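PDB 2QEE: BH0493 protein from Bacillus halodurans C-125, which binds zinc and is probably a metal-dependent enzyme of the amidohydrolase superfamily, of unassigned reaction. Local coordinates for residues N20-T25 with R400-L405; T25-H30 with M322-W327; L303-Q308 with I336-R341; I352-D357 with H369-I374. One frame throughout, in Å; residues are numbered along the deposited sequence.

Contact 1 (N20-T25 with R400-L405); sequences NNQPVT and RDVADL
Gln-22 meets the helix of Val-402 and Ala-403 with a side chain tethered to its own backbone: its NE2 donates to Pro-23 O at 2.9 Å, along a bent path of 140°. The contact lies where helix 8-21 gives way to strand 24-26, probably the first strand of an amidohydrolase-type beta/alpha barrel, and it packs that junction against helix 395-414, the last of the chain. No hydrogen bond crosses here; the fit is one of van der Waals surfaces. CB of Gln-22 rests 3.6 Å from CG1 of Val-402, the two side chains running alongside one another with opposed directions. CG of Gln-22 is anti to its N (chi1 165°), and the bend that follows (chi2 63°) lays the amide beside Ala-403 while keeping NE2 within range of the proline carbonyl. Val-402 also packs on Leu-379 of helix 363-388, and from that same helix Lys-372 NZ donates to Gln-22 O. At the subunit boundary, Asp-401 OD2 is hydrogen-bonded to Ser-89 of the second subunit. The amide carbon of Gln-22, CD, approaches Ala-403 CA to 3.6 Å, and its oxygen OE1 stands 3.4 Å from the methyl CB of Ala-403.

Contact 2 (T25-H30 with M322-W327); sequences TDMHTH and MIFGCW. With ZN (zinc ion), chain T.
Beside the His-X-His zinc motif characteristic of amidohydrolases, formed here by His-28 and His-30, Met-27 makes a Met-aromatic contact with Phe-324. The methyl CE of Met-27 lies over one face of the ring, 3.6 Å from its centroid and 17° off the normal, a CH-pi contact. SD comes in more obliquely, 3.4 Å from Phe-324 CD1. Bends at chi2 (66°) and chi3 (71°) fold the methionine chain so that sulfur and methyl reach the ring together. His-28 approaches the same ring obliquely, its CB 4.3 Å from Phe-324 CE1. The aromatic ring thus borders the first zinc ligand: His-28 NE2 binds zinc at 2.2 Å and His-30 NE2 at 2.3 Å, with Asp-357 and a water as further ligands. Trp-327 reaches the site from the other segment, donating NE1 to that water at 3.2 Å. With an alanine in place of Phe-324, the Met-27 methyl is likely to lose its resting surface and become free to turn, leaving a gap beside His-28. Around it, Met-260 of strand 257-264 packs on His-28 and Phe-324, helix 395-414 brings Phe-410 against Met-27, and helix 333-347 touches Ile-323 and Cys-326.

Contact 3 (L303-Q308 with I336-R341); sequences LSRENQ and INEMTR
The loop leaving strand 298-302 draws up to helix 333-347 with the CA atoms of Gln-308 and Met-339 6.7 Å apart, just where helix 308-317 begins. Two pairs of side chains, one charged, the other an amide against a thioether, fill the interval. Arg-305 grips Glu-338 side-on, with one nitrogen to each oxygen: NE donates to OE1 at 2.8 Å, and NH2 donates to OE2, also at 2.8 Å, in an almost straight bond (176°) that uses the syn lone pair. Guanidinium and carboxylate are nearly coplanar, 21° apart. CG of Glu-338 takes the crowded position between N and carbonyl carbon (chi1 73°), and the extended chain beyond it meets the arginine at about a right angle. A water bridges the join, giving its protons to Glu-338 OE1 at 2.7 Å and to Arg-305 O at 3.2 Å. CG of Gln-308 packs 3.8 Å from Met-339 CG, and the terminal methyl CE lies against the amide oxygen OE1. The amide NE2 is tied back to the loop, donating to Met-302 O and, from well above the carbonyl plane, to Ser-304 O. Ser-304 OG accepts from Glu-306 N at 3.1 Å, an ST turn. The salt bridge also extends between subunits: Arg-305 NH2 reaches Glu-338 of the third subunit. Gripped by its own Arg-305 and that of the second subunit, and with a magnesium ion about 4 Å from its nearest side-chain atom, Glu-338 is probably kept ionised, and the alternating charges around the trimer are likely to offset one another in this buried place.

Contact 4 (I352-D357 with H369-I374); sequences IPQHSD and HHSKSI. With ZN (zinc ion), chain T.
Hydrogen bonding joins Gln-354 to Ser-371, tying the loop that carries a zinc ligand to helix 363-388 on the outside of what is probably an amidohydrolase beta/alpha barrel. Gln-354 NE2 donates to Ser-371 OG at 2.8 Å in a nearly straight bond (172°), with the hydroxyl oxygen lying in the amide plane. The other end of the amide works inward: OE1 accepts from His-355 N at 2.9 Å and from Cys-326 N of the neighbouring loop. A bend at chi2 (61°) turns the amide so that it can serve both sides, and its opposed bonds fix its rotation. A leucine at Gln-354 would probably leave Ser-371 OG without this donor and the backbone N-H groups of His-355 and Cys-326 without their acceptor.

Apolar packing is slight, with CG of Gln-354 3.8 Å from Ser-371 CB, but Ile-336 of helix 333-347 touches both residues. Aromatic packing engages His-355, whose ring meets Phe-324 edge-to-face.

Metal binding comes last along the loop. His-355 NE2 donates to Asp-357 OD2 at 3.2 Å, meeting that oxygen from above the carboxylate plane, a second-shell bond that probably helps position the ligand. The carboxylate divides its work: OD2 takes the imidazole, while OD1 of Asp-357 binds the zinc at 2.1 Å.

How the contacts relate
Contacts 2 and 4, with centres 9 Å apart, build the zinc site between them: one supplies the two histidines, the other the aspartate, and they share the metal-bound water. They are also stitched directly, Asp-26 OD2 to Ser-356 OG and Gly-325 N to Ile-352 O. Contact 1 stands farther from the metal, 11 Å from contact 4 between centres; Lys-372 spans the two, and Thr-25 carries the chain from contact 1 into contact 2. Contact 3 lies 14 Å from contact 2 and 13 Å from contact 4, centre to centre. Met-339 leans on Gly-325 and Cys-326, while Ile-336 packs on Gln-354 and Ile-374, so helix 333-347 joins the subunit interface of contact 3 to the loop carrying Asp-357.

Contact 1 (N20-T25 with R400-L405)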
# COMPACT_ATOMS: atom_id res chain seq x y z
N ASN C 20 -27.93 5.48 -2.90
CA ASN C 20 -28.34 6.76 -3.51
C ASN C 20 -29.42 7.44 -2.73
O ASN C 20 -29.37 8.65 -2.57
CB ASN C 20 -28.73 6.58 -4.97
CG ASN C 20 -27.50 6.29 -5.86
OD1 ASN C 20 -26.37 6.59 -5.46
ND2 ASN C 20 -27.72 5.72 -7.05
N ASN C 21 -30.38 6.68 -2.21
CA ASN C 21 -31.50 7.23 -1.47
C ASN C 21 -31.28 7.57 0.00
O ASN C 21 -32.10 8.29 0.61
CB ASN C 21 -32.68 6.25 -1.57
CG ASN C 21 -33.23 6.17 -2.95
OD1 ASN C 21 -33.12 7.12 -3.72
ND2 ASN C 21 -33.83 5.03 -3.30
N GLN C 22 -30.18 7.09 0.60
CA GLN C 22 -29.97 7.30 2.02
C GLN C 22 -29.49 8.73 2.21
O GLN C 22 -28.47 9.11 1.64
CB GLN C 22 -28.87 6.36 2.54
CG GLN C 22 -28.33 6.75 3.94
CD GLN C 22 -29.43 6.65 5.01
OE1 GLN C 22 -30.28 5.75 4.99
NE2 GLN C 22 -29.41 7.60 5.99
N PRO C 23 -30.22 9.53 3.01
CA PRO C 23 -29.71 10.90 3.25
C PRO C 23 -28.41 10.83 4.04
O PRO C 23 -28.31 10.11 5.06
CB PRO C 23 -30.80 11.53 4.11
CG PRO C 23 -32.04 10.65 3.93
CD PRO C 23 -31.53 9.29 3.64
N VAL C 24 -27.46 11.63 3.61
CA VAL C 24 -26.15 11.63 4.20
C VAL C 24 -25.99 12.64 5.33
O VAL C 24 -26.39 13.81 5.18
CB VAL C 24 -25.13 11.97 3.13
CG1 VAL C 24 -23.72 12.06 3.73
CG2 VAL C 24 -25.15 10.86 2.01
N THR C 25 -25.38 12.20 6.42
CA THR C 25 -24.75 13.13 7.37
C THR C 25 -23.30 13.27 6.94
O THR C 25 -22.56 12.25 6.89
CB THR C 25 -24.84 12.69 8.82
OG1 THR C 25 -26.23 12.71 9.20
CG2 THR C 25 -24.05 13.63 9.73
N ARG C 400 -30.78 -0.65 6.43
CA ARG C 400 -30.30 -0.44 7.78
C ARG C 400 -28.77 -0.21 7.79
O ARG C 400 -28.23 0.72 8.41
CB ARG C 400 -30.66 -1.66 8.61
CG ARG C 400 -30.06 -1.65 9.95
CD ARG C 400 -30.08 -3.02 10.59
NE ARG C 400 -29.22 -3.94 9.82
CZ ARG C 400 -29.28 -5.26 9.98
NH1 ARG C 400 -30.13 -5.77 10.88
NH2 ARG C 400 -28.48 -6.04 9.25
N ASP C 401 -28.03 -1.10 7.14
CA ASP C 401 -26.57 -1.02 7.13
C ASP C 401 -26.14 0.29 6.45
O ASP C 401 -25.16 0.91 6.91
CB ASP C 401 -25.96 -2.19 6.32
CG ASP C 401 -26.21 -3.59 6.93
OD1 ASP C 401 -26.48 -3.76 8.12
OD2 ASP C 401 -26.20 -4.54 6.11
N VAL C 402 -26.80 0.65 5.35
CA VAL C 402 -26.46 1.85 4.60
C VAL C 402 -26.72 3.08 5.48
O VAL C 402 -25.91 4.02 5.53
CB VAL C 402 -27.20 1.91 3.23
CG1 VAL C 402 -27.07 3.30 2.59
CG2 VAL C 402 -26.60 0.85 2.27
N ALA C 403 -27.82 3.03 6.24
CA ALA C 403 -28.10 4.15 7.16
C ALA C 403 -27.02 4.24 8.24
O ALA C 403 -26.64 5.36 8.64
CB ALA C 403 -29.51 3.99 7.77
N ASP C 404 -26.52 3.11 8.74
CA ASP C 404 -25.45 3.11 9.72
C ASP C 404 -24.22 3.79 9.14
O ASP C 404 -23.66 4.72 9.75
CB ASP C 404 -25.10 1.67 10.14
CG ASP C 404 -26.11 1.10 11.15
OD1 ASP C 404 -26.82 1.89 11.82
OD2 ASP C 404 -26.19 -0.15 11.28
N LEU C 405 -23.83 3.37 7.95
CA LEU C 405 -22.58 3.86 7.37
C LEU C 405 -22.66 5.35 7.03
O LEU C 405 -21.67 6.05 7.25
CB LEU C 405 -22.26 3.10 6.07
CG LEU C 405 -21.93 1.61 6.33
CD1 LEU C 405 -21.95 0.89 4.99
CD2 LEU C 405 -20.50 1.49 6.98

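Contact 2 (T25-H30 with M322-W327)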
# COMPACT_ATOMS: atom_id res chain seq x y z
N THR C 25 -25.38 12.20 6.42
CA THR C 25 -24.75 13.13 7.37
C THR C 25 -23.30 13.27 6.94
O THR C 25 -22.56 12.25 6.89
CB THR C 25 -24.84 12.69 8.82
OG1 THR C 25 -26.23 12.71 9.20
CG2 THR C 25 -24.05 13.63 9.73
N ASP C 26 -22.87 14.50 6.67
CA ASP C 26 -21.50 14.72 6.16
C ASP C 26 -20.75 15.26 7.36
O ASP C 26 -20.93 16.44 7.74
CB ASP C 26 -21.54 15.73 5.00
CG ASP C 26 -20.19 15.91 4.30
OD1 ASP C 26 -19.19 15.47 4.91
OD2 ASP C 26 -20.18 16.45 3.18
N MET C 27 -19.95 14.42 8.00
CA MET C 27 -19.54 14.78 9.38
C MET C 27 -18.29 15.61 9.53
O MET C 27 -17.83 15.82 10.66
CB MET C 27 -19.54 13.61 10.38
CG MET C 27 -18.80 12.32 9.92
SD MET C 27 -17.04 12.63 9.73
CE MET C 27 -16.47 12.82 11.45
N HIS C 28 -17.74 16.06 8.41
CA HIS C 28 -16.66 17.05 8.47
C HIS C 28 -16.62 17.81 7.14
O HIS C 28 -16.30 17.19 6.11
CB HIS C 28 -15.28 16.41 8.70
CG HIS C 28 -14.16 17.40 8.65
ND1 HIS C 28 -14.09 18.47 9.51
CD2 HIS C 28 -13.11 17.54 7.80
CE1 HIS C 28 -13.03 19.20 9.23
NE2 HIS C 28 -12.43 18.67 8.18
N THR C 29 -16.95 19.11 7.17
CA THR C 29 -16.88 19.95 5.99
C THR C 29 -16.31 21.30 6.43
O THR C 29 -16.23 21.55 7.60
CB THR C 29 -18.25 20.24 5.33
OG1 THR C 29 -18.99 21.23 6.10
CG2 THR C 29 -19.13 18.96 5.19
N HIS C 30 -16.08 22.15 5.44
CA HIS C 30 -15.67 23.55 5.68
C HIS C 30 -16.76 24.45 5.13
O HIS C 30 -16.48 25.49 4.57
CB HIS C 30 -14.35 23.78 4.97
CG HIS C 30 -13.23 23.14 5.70
ND1 HIS C 30 -12.60 23.75 6.77
CD2 HIS C 30 -12.70 21.90 5.60
CE1 HIS C 30 -11.70 22.92 7.27
NE2 HIS C 30 -11.75 21.79 6.58
N MET C 322 -13.51 5.83 16.66
CA MET C 322 -14.36 5.73 15.47
C MET C 322 -13.49 6.32 14.39
O MET C 322 -13.07 7.46 14.47
CB MET C 322 -15.66 6.54 15.59
CG MET C 322 -16.53 6.59 14.33
SD MET C 322 -16.92 4.89 13.79
CE MET C 322 -18.07 4.42 15.05
N ILE C 323 -13.17 5.52 13.37
CA ILE C 323 -12.41 6.09 12.22
C ILE C 323 -13.36 6.60 11.15
O ILE C 323 -14.48 6.03 10.95
CB ILE C 323 -11.38 5.06 11.64
CG1 ILE C 323 -12.09 3.92 10.95
CG2 ILE C 323 -10.44 4.59 12.78
CD1 ILE C 323 -11.04 2.82 10.53
N PHE C 324 -12.97 7.66 10.45
CA PHE C 324 -13.87 8.28 9.49
C PHE C 324 -13.13 8.73 8.25
O PHE C 324 -11.97 9.24 8.38
CB PHE C 324 -14.66 9.45 10.10
CG PHE C 324 -13.82 10.68 10.38
CD1 PHE C 324 -13.75 11.75 9.46
CD2 PHE C 324 -13.13 10.77 11.60
CE1 PHE C 324 -12.99 12.90 9.75
CE2 PHE C 324 -12.36 11.94 11.91
CZ PHE C 324 -12.32 13.01 10.94
N GLY C 325 -13.74 8.46 7.10
CA GLY C 325 -13.47 9.19 5.86
C GLY C 325 -12.12 8.87 5.22
O GLY C 325 -11.25 8.18 5.76
N CYS C 326 -11.98 9.42 4.02
CA CYS C 326 -10.78 9.31 3.27
C CYS C 326 -10.37 10.72 3.00
O CYS C 326 -10.87 11.35 2.09
CB CYS C 326 -11.10 8.58 1.96
SG CYS C 326 -11.82 6.93 2.19
N TRP C 327 -9.44 11.20 3.82
CA TRP C 327 -9.15 12.61 3.91
C TRP C 327 -8.16 13.05 2.83
O TRP C 327 -7.05 12.49 2.74
CB TRP C 327 -8.51 12.79 5.31
CG TRP C 327 -8.20 14.19 5.72
CD1 TRP C 327 -8.87 15.33 5.37
CD2 TRP C 327 -7.13 14.61 6.60
NE1 TRP C 327 -8.27 16.43 5.96
CE2 TRP C 327 -7.22 16.02 6.72
CE3 TRP C 327 -6.14 13.93 7.32
CZ2 TRP C 327 -6.32 16.77 7.51
CZ3 TRP C 327 -5.26 14.68 8.11
CH2 TRP C 327 -5.35 16.08 8.19
ZN ZN T . -11.16 19.61 6.61
O HOH W 1 -9.41 19.26 6.84

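Contact 3 (L303-Q308 with I336-R341)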
# COMPACT_ATOMS: atom_id res chain seq x y z
N LEU C 303 -3.72 11.00 7.22
CA LEU C 303 -3.48 11.51 5.85
C LEU C 303 -2.58 10.60 4.98
O LEU C 303 -2.66 10.68 3.73
CB LEU C 303 -2.85 12.91 5.93
CG LEU C 303 -2.80 13.74 4.63
CD1 LEU C 303 -4.14 13.95 3.92
CD2 LEU C 303 -2.16 15.17 4.99
N SER C 304 -1.70 9.85 5.62
CA SER C 304 -0.72 9.01 4.86
C SER C 304 -1.45 7.70 4.41
O SER C 304 -2.07 7.02 5.23
CB SER C 304 0.50 8.69 5.74
OG SER C 304 1.35 7.73 5.08
N ARG C 305 -1.18 7.28 3.15
CA ARG C 305 -1.68 5.99 2.67
C ARG C 305 -1.17 4.90 3.60
O ARG C 305 -1.86 3.91 3.86
CB ARG C 305 -1.16 5.72 1.24
CG ARG C 305 -1.75 4.44 0.65
CD ARG C 305 -1.06 4.16 -0.71
NE ARG C 305 -1.67 2.95 -1.26
CZ ARG C 305 -1.08 2.14 -2.12
NH1 ARG C 305 0.16 2.42 -2.53
NH2 ARG C 305 -1.76 1.11 -2.63
N GLU C 306 0.06 5.08 4.11
CA GLU C 306 0.80 4.03 4.78
C GLU C 306 0.33 3.84 6.25
O GLU C 306 0.75 2.89 6.94
CB GLU C 306 2.31 4.29 4.73
CG GLU C 306 2.88 3.97 3.37
CD GLU C 306 2.36 4.86 2.26
OE1 GLU C 306 2.39 6.11 2.45
OE2 GLU C 306 2.07 4.31 1.15
N ASN C 307 -0.54 4.76 6.71
CA ASN C 307 -1.18 4.60 8.05
C ASN C 307 -2.54 3.85 8.02
O ASN C 307 -3.10 3.56 9.07
CB ASN C 307 -1.42 5.98 8.71
CG ASN C 307 -0.19 6.55 9.41
OD1 ASN C 307 0.13 7.73 9.20
ND2 ASN C 307 0.48 5.76 10.26
N GLN C 308 -3.11 3.65 6.84
CA GLN C 308 -4.56 3.30 6.80
C GLN C 308 -4.79 1.93 7.33
O GLN C 308 -5.70 1.73 8.14
CB GLN C 308 -5.14 3.41 5.36
CG GLN C 308 -4.99 4.86 4.76
CD GLN C 308 -5.60 5.93 5.77
OE1 GLN C 308 -6.58 5.67 6.45
NE2 GLN C 308 -4.99 7.12 5.84
N ILE C 336 -9.69 5.44 -1.97
CA ILE C 336 -11.03 5.23 -1.36
C ILE C 336 -11.43 3.73 -1.44
O ILE C 336 -11.88 3.13 -0.45
CB ILE C 336 -12.11 6.09 -2.04
CG1 ILE C 336 -11.76 7.61 -1.87
CG2 ILE C 336 -13.51 5.66 -1.51
CD1 ILE C 336 -12.67 8.47 -2.85
N ASN C 337 -11.19 3.13 -2.60
CA ASN C 337 -11.58 1.73 -2.78
C ASN C 337 -10.75 0.83 -1.81
O ASN C 337 -11.30 -0.03 -1.07
CB ASN C 337 -11.29 1.32 -4.22
CG ASN C 337 -11.68 -0.13 -4.46
OD1 ASN C 337 -12.85 -0.48 -4.29
ND2 ASN C 337 -10.71 -0.95 -4.78
N GLU C 338 -9.42 0.93 -1.83
CA GLU C 338 -8.64 0.05 -0.94
C GLU C 338 -8.97 0.29 0.53
O GLU C 338 -9.11 -0.70 1.28
CB GLU C 338 -7.13 0.11 -1.22
CG GLU C 338 -6.44 1.43 -0.74
CD GLU C 338 -4.89 1.39 -1.00
OE1 GLU C 338 -4.13 2.06 -0.25
OE2 GLU C 338 -4.44 0.72 -1.97
N MET C 339 -9.14 1.56 0.94
CA MET C 339 -9.40 1.84 2.33
C MET C 339 -10.75 1.25 2.74
O MET C 339 -10.86 0.68 3.80
CB MET C 339 -9.42 3.36 2.53
CG MET C 339 -8.00 3.97 2.62
SD MET C 339 -8.14 5.79 2.80
CE MET C 339 -8.99 5.88 4.41
N THR C 340 -11.79 1.46 1.93
CA THR C 340 -13.15 1.03 2.26
C THR C 340 -13.19 -0.52 2.38
O THR C 340 -13.84 -1.05 3.25
CB THR C 340 -14.17 1.63 1.25
OG1 THR C 340 -14.07 3.08 1.31
CG2 THR C 340 -15.61 1.24 1.58
N ARG C 341 -12.48 -1.20 1.49
CA ARG C 341 -12.43 -2.66 1.53
C ARG C 341 -11.71 -3.15 2.79
O ARG C 341 -12.20 -4.06 3.47
CB ARG C 341 -11.77 -3.21 0.24
CG ARG C 341 -12.71 -3.01 -0.96
CD ARG C 341 -12.11 -3.42 -2.27
NE ARG C 341 -13.13 -3.22 -3.33
CZ ARG C 341 -14.09 -4.12 -3.63
NH1 ARG C 341 -14.13 -5.33 -3.00
NH2 ARG C 341 -14.98 -3.84 -4.55
O HOH W 2 -4.46 2.86 2.27

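Contact 4 (I352-D357 with H369-I374)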
# COMPACT_ATOMS: atom_id res chain seq x y z
N ILE C 352 -17.16 4.93 9.75
CA ILE C 352 -17.78 5.96 8.90
C ILE C 352 -16.94 6.04 7.62
O ILE C 352 -15.79 6.56 7.62
CB ILE C 352 -17.84 7.33 9.64
CG1 ILE C 352 -18.67 7.21 10.94
CG2 ILE C 352 -18.32 8.47 8.69
CD1 ILE C 352 -18.40 8.42 11.88
N PRO C 353 -17.46 5.49 6.53
CA PRO C 353 -16.60 5.43 5.30
C PRO C 353 -16.18 6.76 4.69
O PRO C 353 -15.09 6.84 4.10
CB PRO C 353 -17.45 4.66 4.27
CG PRO C 353 -18.88 4.72 4.82
CD PRO C 353 -18.74 4.76 6.36
N GLN C 354 -16.97 7.83 4.79
CA GLN C 354 -16.59 9.01 4.04
C GLN C 354 -17.12 10.31 4.68
O GLN C 354 -18.13 10.26 5.42
CB GLN C 354 -17.05 8.93 2.59
CG GLN C 354 -16.59 10.05 1.67
CD GLN C 354 -15.05 10.11 1.58
OE1 GLN C 354 -14.37 10.32 2.60
NE2 GLN C 354 -14.50 9.96 0.35
N HIS C 355 -16.42 11.39 4.37
CA HIS C 355 -16.88 12.76 4.61
C HIS C 355 -16.42 13.54 3.38
O HIS C 355 -15.54 13.08 2.67
CB HIS C 355 -16.29 13.35 5.89
CG HIS C 355 -14.79 13.54 5.88
ND1 HIS C 355 -13.91 12.49 6.03
CD2 HIS C 355 -14.03 14.65 5.74
CE1 HIS C 355 -12.67 12.94 5.99
NE2 HIS C 355 -12.71 14.25 5.82
N SER C 356 -16.97 14.74 3.15
CA SER C 356 -16.59 15.49 1.94
C SER C 356 -15.42 16.42 2.14
O SER C 356 -14.67 16.71 1.18
CB SER C 356 -17.77 16.29 1.37
OG SER C 356 -18.07 17.42 2.21
N ASP C 357 -15.30 16.96 3.35
CA ASP C 357 -14.38 18.07 3.59
C ASP C 357 -14.65 19.23 2.58
O ASP C 357 -13.73 19.92 2.18
CB ASP C 357 -12.97 17.58 3.35
CG ASP C 357 -12.12 17.92 4.42
OD1 ASP C 357 -12.20 19.11 4.80
OD2 ASP C 357 -11.45 17.00 4.92
N HIS C 369 -21.35 11.85 -4.85
CA HIS C 369 -21.59 11.02 -6.04
C HIS C 369 -20.39 10.05 -6.25
O HIS C 369 -20.56 8.83 -6.46
CB HIS C 369 -21.76 11.94 -7.24
CG HIS C 369 -22.04 11.24 -8.54
ND1 HIS C 369 -21.09 10.48 -9.21
CD2 HIS C 369 -23.15 11.24 -9.32
CE1 HIS C 369 -21.63 10.01 -10.33
NE2 HIS C 369 -22.87 10.46 -10.42
N HIS C 370 -19.18 10.61 -6.23
CA HIS C 370 -18.00 9.77 -6.57
C HIS C 370 -17.77 8.72 -5.50
O HIS C 370 -17.34 7.57 -5.80
CB HIS C 370 -16.74 10.64 -6.69
CG HIS C 370 -16.74 11.61 -7.84
ND1 HIS C 370 -15.60 12.32 -8.19
CD2 HIS C 370 -17.71 11.99 -8.71
CE1 HIS C 370 -15.89 13.12 -9.20
NE2 HIS C 370 -17.14 12.91 -9.57
N SER C 371 -17.97 9.11 -4.23
CA SER C 371 -17.76 8.17 -3.12
C SER C 371 -18.87 7.16 -3.02
O SER C 371 -18.61 6.04 -2.70
CB SER C 371 -17.66 8.91 -1.80
OG SER C 371 -16.37 9.55 -1.75
N LYS C 372 -20.11 7.58 -3.21
CA LYS C 372 -21.20 6.59 -3.12
C LYS C 372 -21.06 5.44 -4.11
O LYS C 372 -21.29 4.32 -3.73
CB LYS C 372 -22.58 7.25 -3.24
CG LYS C 372 -23.02 7.82 -1.89
CD LYS C 372 -24.46 8.46 -2.04
CE LYS C 372 -25.14 8.67 -0.64
NZ LYS C 372 -26.60 9.11 -0.75
N SER C 373 -20.62 5.73 -5.34
CA SER C 373 -20.50 4.67 -6.38
C SER C 373 -19.48 3.64 -5.90
O SER C 373 -19.74 2.45 -5.97
CB SER C 373 -20.17 5.23 -7.75
OG SER C 373 -18.94 5.88 -7.77
N ILE C 374 -18.35 4.09 -5.34
CA ILE C 374 -17.32 3.20 -4.81
C ILE C 374 -17.82 2.40 -3.62
O ILE C 374 -17.65 1.18 -3.54
CB ILE C 374 -15.99 3.95 -4.46
CG1 ILE C 374 -15.46 4.63 -5.72
CG2 ILE C 374 -15.00 2.95 -3.83
CD1 ILE C 374 -14.26 5.58 -5.41
ZN ZN T . -11.16 19.61 6.61
O HOH W 1 -9.41 19.26 6.84